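Local coordinates for protein hydrolase, HD family (Bacillus thuringiensis serovar konkukian, PDB 3DJB) that probably acts as a metal-dependent hydrolase of the HD superfamily and binds magnesium, at residues 142-154 and 167-179. The protein carries 3 engineered substitutions. Sequence-based numbering, arbitrary orientation.
Sequences KGRLMYDPTIPPR and DPSLNHFYEKLLK
Y147 and L170 meet at the apolar centre, where CD2 of the L170 side chain comes obliquely to the ring, 3.8 Å from Y147 CD2. Y147 CG, anti to the backbone N (chi1 177°), carries the ring to L170. The ring also packs edge-to-face with W211, while L170 touches M208; both partners lie on helix 187-211. Next to this pair P168 fits into the bend of 142-154: its CB lies against the carbonyl of M146, and its CD is 3.8 Å from CG2 of I151. On the far side of N171, CB of P153 packs obliquely on the Y174 ring, 3.6 Å from Y174 CD2, the two side chains running side by side. In this all-helical HD-family protein the contact lies away from the magnesium site and joins the long loop after helix 129-142 to the short helix 171-176 and the residues leading into it; L145, M146 and P149 of the loop also pack on the second subunit. I151 closes a type I beta turn begun by D148, whose OD1 takes the amide of T150 in an Asx turn. Two amides and one hydroxyl tie S169 and L170 to L145 and M146. L170 N gives a 2.6 Å bond to M146 O, and L145 O is gripped twice, by S169 N and S169 OG, each at 3.2 Å and from opposite faces of the carbonyl plane. At the outer edge OD1 of D167 lies over one face of the R144 guanidinium, 4.4 Å from R144 NE, a purely electrostatic approach with no N-H aimed at the oxygen.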
ATOM      1  N   LYS A 142      -3.065   5.105  11.518  1.00 60.87           N
ATOM      2  CA  LYS A 142      -4.295   5.708  12.005  1.00 63.21           C
ATOM      3  C   LYS A 142      -5.380   4.715  12.443  1.00 64.39           C
ATOM      4  O   LYS A 142      -6.408   5.122  12.986  1.00 65.23           O
ATOM      5  CB  LYS A 142      -4.856   6.660  10.956  1.00 64.01           C
ATOM      6  CG  LYS A 142      -4.837   8.096  11.421  1.00 64.51           C
ATOM      7  CD  LYS A 142      -3.481   8.447  11.977  1.00 62.15           C
ATOM      8  CE  LYS A 142      -3.604   9.596  12.937  1.00 60.80           C
ATOM      9  NZ  LYS A 142      -2.497   9.528  13.923  1.00 59.41           N
ATOM     10  N   GLY A 143      -5.155   3.423  12.208  1.00 64.77           N
ATOM     11  CA  GLY A 143      -6.119   2.402  12.599  1.00 63.40           C
ATOM     12  C   GLY A 143      -7.413   2.404  11.799  1.00 62.51           C
ATOM     13  O   GLY A 143      -8.471   2.789  12.304  1.00 61.96           O
ATOM     14  N   ARG A 144      -7.330   1.954  10.552  1.00 61.37           N
ATOM     15  CA  ARG A 144      -8.481   1.907   9.669  1.00 59.78           C
ATOM     16  C   ARG A 144      -8.359   0.744   8.709  1.00 60.00           C
ATOM     17  O   ARG A 144      -7.278   0.180   8.524  1.00 58.78           O
ATOM     18  CB  ARG A 144      -8.574   3.204   8.865  1.00 59.73           C
ATOM     19  CG  ARG A 144      -8.528   4.468   9.711  1.00 62.09           C
ATOM     20  CD  ARG A 144      -8.846   5.719   8.895  1.00 63.81           C
ATOM     21  NE  ARG A 144      -8.263   6.926   9.482  1.00 64.77           N
ATOM     22  CZ  ARG A 144      -7.972   8.024   8.786  1.00 64.68           C
ATOM     23  NH1 ARG A 144      -7.436   9.075   9.393  1.00 63.47           N
ATOM     24  NH2 ARG A 144      -8.210   8.067   7.475  1.00 63.22           N
ATOM     25  N   LEU A 145      -9.471   0.387   8.091  1.00 61.31           N
ATOM     26  CA  LEU A 145      -9.461  -0.701   7.128  1.00 64.02           C
ATOM     27  C   LEU A 145      -8.848  -0.170   5.835  1.00 65.18           C
ATOM     28  O   LEU A 145      -8.433   0.990   5.757  1.00 63.31           O
ATOM     29  CB  LEU A 145     -10.882  -1.178   6.861  1.00 64.87           C
ATOM     30  CG  LEU A 145     -11.877  -0.841   7.974  1.00 65.62           C
ATOM     31  CD1 LEU A 145     -13.268  -1.154   7.469  1.00 66.51           C
ATOM     32  CD2 LEU A 145     -11.552  -1.598   9.249  1.00 63.82           C
HETATM   33  N   MSE A 146      -8.788  -1.025   4.823  1.00 67.39           N
HETATM   34  CA  MSE A 146      -8.226  -0.626   3.543  1.00 71.10           C
HETATM   35  C   MSE A 146      -9.359  -0.251   2.601  1.00 73.92           C
HETATM   36  O   MSE A 146      -9.281   0.740   1.874  1.00 73.43           O
HETATM   37  CB  MSE A 146      -7.434  -1.770   2.941  1.00 70.84           C
HETATM   38  CG  MSE A 146      -6.884  -2.702   3.964  1.00 72.60           C
HETATM   39 SE   MSE A 146      -5.606  -3.894   3.170  1.00 78.81          SE
HETATM   40  CE  MSE A 146      -6.586  -4.521   1.629  1.00 76.86           C
ATOM     41  N   TYR A 147     -10.407  -1.073   2.624  1.00 76.90           N
ATOM     42  CA  TYR A 147     -11.601  -0.873   1.814  1.00 78.24           C
ATOM     43  C   TYR A 147     -12.815  -1.358   2.582  1.00 79.71           C
ATOM     44  O   TYR A 147     -12.710  -2.231   3.447  1.00 79.31           O
ATOM     45  CB  TYR A 147     -11.530  -1.663   0.519  1.00 78.83           C
ATOM     46  CG  TYR A 147     -12.787  -1.528  -0.317  1.00 80.14           C
ATOM     47  CD1 TYR A 147     -13.296  -2.613  -1.016  1.00 80.08           C
ATOM     48  CD2 TYR A 147     -13.433  -0.294  -0.457  1.00 80.75           C
ATOM     49  CE1 TYR A 147     -14.405  -2.482  -1.838  1.00 80.19           C
ATOM     50  CE2 TYR A 147     -14.548  -0.154  -1.279  1.00 79.87           C
ATOM     51  CZ  TYR A 147     -15.022  -1.253  -1.968  1.00 80.01           C
ATOM     52  OH  TYR A 147     -16.098  -1.132  -2.810  1.00 80.94           O
ATOM     53  N   ASP A 148     -13.970  -0.795   2.242  1.00 81.42           N
ATOM     54  CA  ASP A 148     -15.229  -1.159   2.876  1.00 83.23           C
ATOM     55  C   ASP A 148     -16.385  -0.736   1.968  1.00 84.70           C
ATOM     56  O   ASP A 148     -16.589   0.452   1.747  1.00 86.95           O
ATOM     57  CB  ASP A 148     -15.362  -0.452   4.220  1.00 81.88           C
ATOM     58  CG  ASP A 148     -16.440  -1.058   5.089  1.00 81.53           C
ATOM     59  OD1 ASP A 148     -17.541  -1.339   4.575  1.00 82.07           O
ATOM     60  OD2 ASP A 148     -16.191  -1.244   6.296  1.00 80.79           O
ATOM     61  N   PRO A 149     -17.155  -1.700   1.436  1.00 85.17           N
ATOM     62  CA  PRO A 149     -18.292  -1.421   0.550  1.00 84.60           C
ATOM     63  C   PRO A 149     -19.467  -0.717   1.243  1.00 84.90           C
ATOM     64  O   PRO A 149     -20.429  -0.320   0.595  1.00 85.02           O
ATOM     65  CB  PRO A 149     -18.663  -2.804   0.039  1.00 85.35           C
ATOM     66  CG  PRO A 149     -18.351  -3.674   1.217  1.00 86.59           C
ATOM     67  CD  PRO A 149     -17.000  -3.150   1.644  1.00 85.94           C
ATOM     68  N   THR A 150     -19.383  -0.574   2.561  1.00 85.31           N
ATOM     69  CA  THR A 150     -20.422   0.091   3.348  1.00 85.85           C
ATOM     70  C   THR A 150     -20.130   1.602   3.420  1.00 86.98           C
ATOM     71  O   THR A 150     -20.993   2.406   3.797  1.00 86.20           O
ATOM     72  CB  THR A 150     -20.472  -0.482   4.787  1.00 86.05           C
ATOM     73  OG1 THR A 150     -20.777  -1.878   4.722  1.00 85.27           O
ATOM     74  CG2 THR A 150     -21.523   0.237   5.629  1.00 85.25           C
ATOM     75  N   ILE A 151     -18.898   1.969   3.063  1.00 87.35           N
ATOM     76  CA  ILE A 151     -18.448   3.359   3.073  1.00 88.07           C
ATOM     77  C   ILE A 151     -17.899   3.751   1.698  1.00 88.78           C
ATOM     78  O   ILE A 151     -16.695   3.710   1.462  1.00 87.07           O
ATOM     79  CB  ILE A 151     -17.349   3.584   4.142  1.00 87.96           C
ATOM     80  CG1 ILE A 151     -17.823   3.086   5.497  1.00 88.05           C
ATOM     81  CG2 ILE A 151     -17.069   5.067   4.300  1.00 88.72           C
ATOM     82  CD1 ILE A 151     -19.063   3.808   5.992  1.00 90.03           C
ATOM     83  N   PRO A 152     -18.786   4.153   0.773  1.00 90.99           N
ATOM     84  CA  PRO A 152     -18.380   4.548  -0.579  1.00 91.83           C
ATOM     85  C   PRO A 152     -17.586   5.850  -0.583  1.00 92.62           C
ATOM     86  O   PRO A 152     -17.556   6.573   0.411  1.00 92.86           O
ATOM     87  CB  PRO A 152     -19.713   4.684  -1.304  1.00 92.07           C
ATOM     88  CG  PRO A 152     -20.595   5.253  -0.226  1.00 91.62           C
ATOM     89  CD  PRO A 152     -20.230   4.394   0.976  1.00 91.60           C
ATOM     90  N   PRO A 153     -16.931   6.163  -1.711  1.00 93.62           N
ATOM     91  CA  PRO A 153     -16.135   7.394  -1.826  1.00 94.13           C
ATOM     92  C   PRO A 153     -16.948   8.706  -1.714  1.00 93.96           C
ATOM     93  O   PRO A 153     -18.171   8.710  -1.872  1.00 93.11           O
ATOM     94  CB  PRO A 153     -15.449   7.233  -3.191  1.00 94.12           C
ATOM     95  CG  PRO A 153     -16.436   6.418  -3.976  1.00 94.32           C
ATOM     96  CD  PRO A 153     -16.874   5.379  -2.958  1.00 93.75           C
ATOM     97  N   ARG A 154     -16.252   9.808  -1.435  1.00 93.44           N
ATOM     98  CA  ARG A 154     -16.876  11.124  -1.300  1.00 92.49           C
ATOM     99  C   ARG A 154     -16.098  12.179  -2.103  1.00 92.25           C
ATOM    100  O   ARG A 154     -16.654  12.884  -2.949  1.00 91.34           O
ATOM    101  CB  ARG A 154     -16.935  11.516   0.188  1.00 91.37           C
ATOM    102  CG  ARG A 154     -17.510  12.898   0.481  1.00 90.85           C
ATOM    103  CD  ARG A 154     -16.450  13.989   0.347  1.00 91.19           C
ATOM    104  NE  ARG A 154     -17.003  15.339   0.490  1.00 90.28           N
ATOM    105  CZ  ARG A 154     -17.653  15.990  -0.469  1.00 89.45           C
ATOM    106  NH1 ARG A 154     -18.124  17.210  -0.238  1.00 87.75           N
ATOM    107  NH2 ARG A 154     -17.820  15.428  -1.661  1.00 90.00           N
ATOM    108  N   ASP A 167     -14.319   5.471   7.135  1.00 75.03           N
ATOM    109  CA  ASP A 167     -13.299   6.206   6.405  1.00 74.65           C
ATOM    110  C   ASP A 167     -12.085   5.300   6.178  1.00 73.03           C
ATOM    111  O   ASP A 167     -11.104   5.353   6.927  1.00 72.46           O
ATOM    112  CB  ASP A 167     -12.914   7.484   7.180  1.00 76.08           C
ATOM    113  CG  ASP A 167     -12.714   7.235   8.677  1.00 78.97           C
ATOM    114  OD1 ASP A 167     -12.503   8.223   9.416  1.00 78.19           O
ATOM    115  OD2 ASP A 167     -12.759   6.056   9.121  1.00 79.93           O
ATOM    116  N   PRO A 168     -12.154   4.441   5.140  1.00 70.89           N
ATOM    117  CA  PRO A 168     -11.097   3.499   4.769  1.00 68.45           C
ATOM    118  C   PRO A 168     -10.003   4.143   3.916  1.00 66.46           C
ATOM    119  O   PRO A 168     -10.214   5.186   3.298  1.00 64.86           O
ATOM    120  CB  PRO A 168     -11.870   2.431   4.019  1.00 68.47           C
ATOM    121  CG  PRO A 168     -12.826   3.264   3.243  1.00 69.40           C
ATOM    122  CD  PRO A 168     -13.342   4.236   4.288  1.00 69.73           C
ATOM    123  N   SER A 169      -8.847   3.492   3.868  1.00 65.69           N
ATOM    124  CA  SER A 169      -7.707   3.993   3.112  1.00 63.57           C
ATOM    125  C   SER A 169      -7.923   4.090   1.620  1.00 61.33           C
ATOM    126  O   SER A 169      -7.427   5.009   0.990  1.00 60.74           O
ATOM    127  CB  SER A 169      -6.480   3.119   3.358  1.00 64.41           C
ATOM    128  OG  SER A 169      -6.183   3.021   4.740  1.00 67.02           O
ATOM    129  N   LEU A 170      -8.648   3.144   1.043  1.00 60.48           N
ATOM    130  CA  LEU A 170      -8.862   3.170  -0.396  1.00 60.66           C
ATOM    131  C   LEU A 170      -9.651   4.381  -0.840  1.00 62.78           C
ATOM    132  O   LEU A 170      -9.427   4.910  -1.930  1.00 63.65           O
ATOM    133  CB  LEU A 170      -9.591   1.920  -0.874  1.00 57.33           C
ATOM    134  CG  LEU A 170      -9.633   1.806  -2.394  1.00 52.71           C
ATOM    135  CD1 LEU A 170      -8.505   0.933  -2.841  1.00 52.07           C
ATOM    136  CD2 LEU A 170     -10.943   1.214  -2.834  1.00 51.94           C
ATOM    137  N   ASN A 171     -10.579   4.827  -0.005  1.00 65.04           N
ATOM    138  CA  ASN A 171     -11.392   5.982  -0.362  1.00 68.04           C
ATOM    139  C   ASN A 171     -10.549   7.246  -0.508  1.00 68.57           C
ATOM    140  O   ASN A 171     -10.772   8.045  -1.420  1.00 68.23           O
ATOM    141  CB  ASN A 171     -12.506   6.181   0.674  1.00 70.11           C
ATOM    142  CG  ASN A 171     -13.633   5.160   0.522  1.00 71.61           C
ATOM    143  OD1 ASN A 171     -14.369   4.885   1.469  1.00 70.95           O
ATOM    144  ND2 ASN A 171     -13.779   4.606  -0.684  1.00 72.29           N
ATOM    145  N   HIS A 172      -9.573   7.416   0.378  1.00 70.13           N
ATOM    146  CA  HIS A 172      -8.695   8.584   0.338  1.00 71.32           C
ATOM    147  C   HIS A 172      -8.225   8.868  -1.096  1.00 70.80           C
ATOM    148  O   HIS A 172      -7.977  10.018  -1.460  1.00 71.74           O
ATOM    149  CB  HIS A 172      -7.484   8.364   1.265  1.00 72.60           C
ATOM    150  CG  HIS A 172      -6.514   9.512   1.307  1.00 73.91           C
ATOM    151  ND1 HIS A 172      -5.833   9.960   0.193  1.00 73.44           N
ATOM    152  CD2 HIS A 172      -6.085  10.280   2.338  1.00 74.10           C
ATOM    153  CE1 HIS A 172      -5.027  10.948   0.537  1.00 72.45           C
ATOM    154  NE2 HIS A 172      -5.160  11.162   1.833  1.00 73.85           N
ATOM    155  N   PHE A 173      -8.118   7.831  -1.919  1.00 69.09           N
ATOM    156  CA  PHE A 173      -7.668   8.046  -3.281  1.00 68.29           C
ATOM    157  C   PHE A 173      -8.596   8.995  -4.019  1.00 68.86           C
ATOM    158  O   PHE A 173      -8.183  10.087  -4.429  1.00 67.05           O
ATOM    159  CB  PHE A 173      -7.539   6.710  -4.010  1.00 67.59           C
ATOM    160  CG  PHE A 173      -6.429   5.845  -3.475  1.00 67.20           C
ATOM    161  CD1 PHE A 173      -6.708   4.631  -2.869  1.00 65.74           C
ATOM    162  CD2 PHE A 173      -5.105   6.283  -3.515  1.00 66.73           C
ATOM    163  CE1 PHE A 173      -5.693   3.872  -2.320  1.00 63.73           C
ATOM    164  CE2 PHE A 173      -4.085   5.524  -2.965  1.00 64.33           C
ATOM    165  CZ  PHE A 173      -4.382   4.322  -2.363  1.00 64.47           C
ATOM    166  N   TYR A 174      -9.852   8.590  -4.183  1.00 70.58           N
ATOM    167  CA  TYR A 174     -10.838   9.426  -4.864  1.00 71.24           C
ATOM    168  C   TYR A 174     -11.000  10.727  -4.100  1.00 73.12           C
ATOM    169  O   TYR A 174     -11.123  11.798  -4.700  1.00 72.70           O
ATOM    170  CB  TYR A 174     -12.188   8.723  -4.916  1.00 69.11           C
ATOM    171  CG  TYR A 174     -12.151   7.417  -5.646  1.00 69.86           C
ATOM    172  CD1 TYR A 174     -11.703   7.347  -6.966  1.00 68.60           C
ATOM    173  CD2 TYR A 174     -12.554   6.237  -5.017  1.00 71.00           C
ATOM    174  CE1 TYR A 174     -11.658   6.133  -7.637  1.00 68.97           C
ATOM    175  CE2 TYR A 174     -12.514   5.019  -5.680  1.00 70.09           C
ATOM    176  CZ  TYR A 174     -12.064   4.975  -6.986  1.00 70.16           C
ATOM    177  OH  TYR A 174     -12.024   3.763  -7.626  1.00 72.51           O
ATOM    178  N   GLU A 175     -10.987  10.616  -2.772  1.00 74.26           N
ATOM    179  CA  GLU A 175     -11.141  11.757  -1.882  1.00 75.71           C
ATOM    180  C   GLU A 175     -10.293  12.960  -2.268  1.00 76.05           C
ATOM    181  O   GLU A 175     -10.817  13.985  -2.702  1.00 76.81           O
ATOM    182  CB  GLU A 175     -10.804  11.351  -0.444  1.00 77.49           C
ATOM    183  CG  GLU A 175     -11.884  11.704   0.566  1.00 80.51           C
ATOM    184  CD  GLU A 175     -13.138  10.869   0.375  1.00 83.72           C
ATOM    185  OE1 GLU A 175     -13.185   9.719   0.878  1.00 85.14           O
ATOM    186  OE2 GLU A 175     -14.078  11.358  -0.291  1.00 84.83           O
ATOM    187  N   LYS A 176      -8.980  12.838  -2.111  1.00 76.42           N
ATOM    188  CA  LYS A 176      -8.101  13.952  -2.413  1.00 76.38           C
ATOM    189  C   LYS A 176      -6.762  13.540  -3.006  1.00 76.16           C
ATOM    190  O   LYS A 176      -5.723  14.020  -2.563  1.00 77.18           O
ATOM    191  CB  LYS A 176      -7.871  14.791  -1.139  1.00 76.48           C
ATOM    192  CG  LYS A 176      -9.158  15.390  -0.519  1.00 75.87           C
ATOM    193  CD  LYS A 176      -8.876  16.313   0.675  1.00 74.33           C
ATOM    194  CE  LYS A 176      -8.272  15.571   1.862  1.00 74.40           C
ATOM    195  NZ  LYS A 176      -7.839  16.493   2.960  1.00 73.62           N
ATOM    196  N   LEU A 177      -6.779  12.661  -4.005  1.00 75.50           N
ATOM    197  CA  LEU A 177      -5.536  12.222  -4.642  1.00 74.89           C
ATOM    198  C   LEU A 177      -5.648  12.120  -6.159  1.00 74.98           C
ATOM    199  O   LEU A 177      -4.827  12.677  -6.881  1.00 75.16           O
ATOM    200  CB  LEU A 177      -5.070  10.871  -4.071  1.00 72.96           C
ATOM    201  CG  LEU A 177      -4.058  10.872  -2.918  1.00 71.09           C
ATOM    202  CD1 LEU A 177      -3.535   9.465  -2.651  1.00 69.19           C
ATOM    203  CD2 LEU A 177      -2.910  11.771  -3.292  1.00 70.74           C
ATOM    204  N   LEU A 178      -6.656  11.407  -6.645  1.00 75.08           N
ATOM    205  CA  LEU A 178      -6.821  11.273  -8.081  1.00 75.73           C
ATOM    206  C   LEU A 178      -7.078  12.630  -8.728  1.00 77.01           C
ATOM    207  O   LEU A 178      -6.867  12.800  -9.927  1.00 77.80           O
ATOM    208  CB  LEU A 178      -7.968  10.314  -8.407  1.00 74.55           C
ATOM    209  CG  LEU A 178      -7.720   8.833  -8.143  1.00 74.09           C
ATOM    210  CD1 LEU A 178      -8.917   8.030  -8.603  1.00 73.47           C
ATOM    211  CD2 LEU A 178      -6.479   8.380  -8.895  1.00 74.55           C
ATOM    212  N   LYS A 179      -7.526  13.598  -7.931  1.00 77.77           N
ATOM    213  CA  LYS A 179      -7.811  14.935  -8.443  1.00 78.05           C
ATOM    214  C   LYS A 179      -6.621  15.887  -8.286  1.00 78.51           C
ATOM    215  O   LYS A 179      -6.798  17.108  -8.249  1.00 79.11           O
ATOM    216  CB  LYS A 179      -9.029  15.526  -7.728  1.00 78.24           C
ATOM    217  CG  LYS A 179      -8.815  15.811  -6.245  1.00 77.44           C
ATOM    218  CD  LYS A 179     -10.078  16.365  -5.584  1.00 77.04           C
ATOM    219  CE  LYS A 179     -11.179  15.314  -5.511  1.00 75.83           C
ATOM    220  NZ  LYS A 179     -12.391  15.795  -4.798  1.00 74.13           N
TER